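Local coordinates for putative lipoprotein (Bacteroides fragilis, PDB 4GBS) that probably binds haem, and so may take part in its transport, as a putative lipoprotein of the HmuY family, at residues I45-L50 with T171-R176. Residues are numbered along the deposited sequence; the frame is centred on the assembly and turned at random.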
ATOM      1  N   ILE A  45      -1.710  -3.412   7.607  1.00 57.33           N
ATOM      2  CA  ILE A  45      -2.186  -4.659   7.030  1.00 58.04           C
ATOM      3  C   ILE A  45      -1.260  -5.770   7.470  1.00 64.99           C
ATOM      4  O   ILE A  45      -0.040  -5.667   7.324  1.00 64.33           O
ATOM      5  CB  ILE A  45      -2.279  -4.560   5.479  1.00 58.70           C
ATOM      6  CG1 ILE A  45      -3.100  -3.323   5.034  1.00 57.92           C
ATOM      7  CG2 ILE A  45      -2.812  -5.854   4.858  1.00 58.88           C
ATOM      8  CD1 ILE A  45      -2.500  -2.593   3.937  1.00 62.53           C
ATOM      9  N   ASN A  46      -1.840  -6.832   8.005  1.00 64.32           N
ATOM     10  CA  ASN A  46      -1.095  -8.005   8.399  1.00 65.54           C
ATOM     11  C   ASN A  46      -1.596  -9.169   7.536  1.00 70.72           C
ATOM     12  O   ASN A  46      -2.700  -9.689   7.734  1.00 72.08           O
ATOM     13  CB  ASN A  46      -1.222  -8.259   9.902  1.00 67.83           C
ATOM     14  CG  ASN A  46      -0.258  -9.276  10.440  1.00 83.17           C
ATOM     15  OD1 ASN A  46       0.072 -10.277   9.795  1.00 73.05           O
ATOM     16  ND2 ASN A  46       0.153  -9.074  11.677  1.00 77.15           N
ATOM     17  N   LEU A  47      -0.781  -9.521   6.532  1.00 65.24           N
ATOM     18  CA  LEU A  47      -1.038 -10.586   5.572  1.00 66.52           C
ATOM     19  C   LEU A  47      -0.844 -11.971   6.206  1.00 76.00           C
ATOM     20  O   LEU A  47      -1.377 -12.952   5.691  1.00 80.07           O
ATOM     21  CB  LEU A  47      -0.106 -10.413   4.361  1.00 64.17           C
ATOM     22  CG  LEU A  47      -0.378  -9.203   3.450  1.00 63.85           C
ATOM     23  CD1 LEU A  47       0.726  -9.030   2.449  1.00 62.31           C
ATOM     24  CD2 LEU A  47      -1.708  -9.326   2.732  1.00 61.50           C
ATOM     25  N   HIS A  48      -0.101 -12.050   7.321  1.00 73.21           N
ATOM     26  CA  HIS A  48       0.126 -13.285   8.061  1.00 77.20           C
ATOM     27  C   HIS A  48      -1.117 -13.684   8.854  1.00 86.13           C
ATOM     28  O   HIS A  48      -1.466 -14.869   8.878  1.00 89.47           O
ATOM     29  CB  HIS A  48       1.324 -13.155   9.019  1.00 77.75           C
ATOM     30  CG  HIS A  48       2.666 -13.049   8.357  1.00 79.62           C
ATOM     31  ND1 HIS A  48       3.057 -11.895   7.679  1.00 77.57           N
ATOM     32  CD2 HIS A  48       3.706 -13.916   8.373  1.00 83.04           C
ATOM     33  CE1 HIS A  48       4.299 -12.118   7.275  1.00 76.74           C
ATOM     34  NE2 HIS A  48       4.733 -13.323   7.667  1.00 80.43           N
ATOM     35  N   THR A  49      -1.765 -12.706   9.530  1.00 82.27           N
ATOM     36  CA  THR A  49      -2.935 -12.962  10.384  1.00 85.69           C
ATOM     37  C   THR A  49      -4.262 -12.560   9.697  1.00 91.56           C
ATOM     38  O   THR A  49      -5.329 -12.842  10.254  1.00 95.77           O
ATOM     39  CB  THR A  49      -2.805 -12.210  11.726  1.00 90.11           C
ATOM     40  OG1 THR A  49      -2.740 -10.802  11.502  1.00 86.72           O
ATOM     41  CG2 THR A  49      -1.603 -12.666  12.556  1.00 86.75           C
ATOM     42  N   LEU A  50      -4.198 -11.918   8.494  1.00 83.96           N
ATOM     43  CA  LEU A  50      -5.348 -11.424   7.709  1.00 82.23           C
ATOM     44  C   LEU A  50      -6.158 -10.455   8.587  1.00 86.86           C
ATOM     45  O   LEU A  50      -7.377 -10.577   8.739  1.00 90.32           O
ATOM     46  CB  LEU A  50      -6.217 -12.570   7.147  1.00 85.37           C
ATOM     47  CG  LEU A  50      -5.468 -13.635   6.353  1.00 90.12           C
ATOM     48  CD1 LEU A  50      -6.402 -14.709   5.867  1.00 94.22           C
ATOM     49  CD2 LEU A  50      -4.703 -13.033   5.195  1.00 88.42           C
ATOM     50  N   THR A 171       9.165 -14.453   3.413  1.00 80.42           N
ATOM     51  CA  THR A 171       7.928 -14.821   2.717  1.00 79.77           C
ATOM     52  C   THR A 171       7.632 -13.684   1.767  1.00 81.49           C
ATOM     53  O   THR A 171       8.132 -12.562   1.957  1.00 78.14           O
ATOM     54  CB  THR A 171       6.748 -15.155   3.636  1.00 83.24           C
ATOM     55  OG1 THR A 171       6.344 -13.991   4.356  1.00 81.39           O
ATOM     56  CG2 THR A 171       7.020 -16.335   4.554  1.00 82.08           C
HETATM   57  N   MSE A 172       6.847 -13.961   0.734  1.00 79.09           N
HETATM   58  CA  MSE A 172       6.600 -12.967  -0.268  1.00 75.82           C
HETATM   59  C   MSE A 172       5.151 -12.846  -0.598  1.00 76.22           C
HETATM   60  O   MSE A 172       4.421 -13.832  -0.572  1.00 78.56           O
HETATM   61  CB  MSE A 172       7.377 -13.352  -1.509  1.00 81.09           C
HETATM   62  CG  MSE A 172       7.962 -12.174  -2.223  1.00 88.43           C
HETATM   63 SE   MSE A 172       9.197 -12.787  -3.569  0.75103.01          SE
HETATM   64  CE  MSE A 172      10.522 -13.722  -2.438  1.00102.67           C
ATOM     65  N   ALA A 173       4.740 -11.625  -0.931  1.00 68.81           N
ATOM     66  CA  ALA A 173       3.391 -11.301  -1.388  1.00 67.31           C
ATOM     67  C   ALA A 173       3.446 -10.641  -2.736  1.00 71.12           C
ATOM     68  O   ALA A 173       4.385  -9.901  -3.033  1.00 71.12           O
ATOM     69  CB  ALA A 173       2.673 -10.394  -0.396  1.00 65.33           C
ATOM     70  N   ALA A 174       2.447 -10.918  -3.556  1.00 67.71           N
ATOM     71  CA  ALA A 174       2.245 -10.275  -4.844  1.00 66.52           C
ATOM     72  C   ALA A 174       1.048  -9.357  -4.682  1.00 68.95           C
ATOM     73  O   ALA A 174      -0.009  -9.838  -4.283  1.00 69.58           O
ATOM     74  CB  ALA A 174       2.059 -11.315  -5.940  1.00 70.30           C
ATOM     75  N   ILE A 175       1.244  -8.026  -4.804  1.00 63.43           N
ATOM     76  CA  ILE A 175       0.175  -7.036  -4.575  1.00 60.60           C
ATOM     77  C   ILE A 175      -0.130  -6.293  -5.865  1.00 65.34           C
ATOM     78  O   ILE A 175       0.777  -5.914  -6.611  1.00 65.48           O
ATOM     79  CB  ILE A 175       0.574  -6.050  -3.437  1.00 60.24           C
ATOM     80  CG1 ILE A 175       0.809  -6.815  -2.108  1.00 60.25           C
ATOM     81  CG2 ILE A 175      -0.462  -4.919  -3.268  1.00 57.54           C
ATOM     82  CD1 ILE A 175       1.531  -6.021  -1.014  1.00 60.57           C
ATOM     83  N   ARG A 176      -1.424  -6.064  -6.111  1.00 62.17           N
ATOM     84  CA  ARG A 176      -1.878  -5.325  -7.276  1.00 61.60           C
ATOM     85  C   ARG A 176      -3.061  -4.440  -6.860  1.00 64.15           C
ATOM     86  O   ARG A 176      -4.084  -4.968  -6.427  1.00 65.81           O
ATOM     87  CB  ARG A 176      -2.238  -6.315  -8.408  1.00 63.63           C
ATOM     88  CG  ARG A 176      -2.150  -5.778  -9.832  1.00 69.49           C
ATOM     89  CD  ARG A 176      -3.388  -5.019 -10.242  1.00 77.86           C
ATOM     90  NE  ARG A 176      -3.361  -4.622 -11.647  1.00 78.49           N
ATOM     91  CZ  ARG A 176      -4.283  -3.857 -12.213  1.00 93.56           C
ATOM     92  NH1 ARG A 176      -5.304  -3.398 -11.500  1.00 84.52           N
ATOM     93  NH2 ARG A 176      -4.186  -3.532 -13.493  1.00 81.90           N
TER
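Leu47 points its CD1 methyl at the CB methyl of Ala173, and CD1 of Leu47 and CB of Ala173 meet tip to tip, 3.7 Å apart. With CG anti to the carbonyl carbon (chi1 -69°) and an extended second torsion, CD1 leads toward strand 172-179. The backbones stay well separated, CA of Leu47 and CA of Ala173 being 8.3 Å apart, and the two segments together bury 127 Å². Phe20, Leu70 and Tyr194 also touch Leu47, while Ile175 packs on Leu70 and Phe192, so the pair belongs to the apolar layer between the four-stranded and nine-stranded antiparallel sheets. One residue further along the turn, the His48 ring reaches obliquely to Thr171, its NE2 3.7 Å from Thr171 OG1, a proximity rather than a direct bond. Asp169 joins the two polar groups: its OD2 is hydrogen-bonded to His48 NE2 and its OD1 to Thr171 OG1. Asp69 bonds to His48 ND1 and to the Leu47 backbone N, and Tyr196 OH bonds to Thr171 OG1. Asn46 shapes the turn after strand 43-46 through an Asx motif, accepting Thr49 N at its OD1 over 3.1 Å with an N-H...O angle of 150°; this donor sits above the carbonyl plane. A weak bond also runs from His48 N to Asn46 OD1. The imidazole is thus held at both nitrogens by carboxylates, which would fix its rotation and probably favour its protonated form, so an apolar touch and a carboxylate-bridged polar cluster together join the turn to the start of strand 172-179.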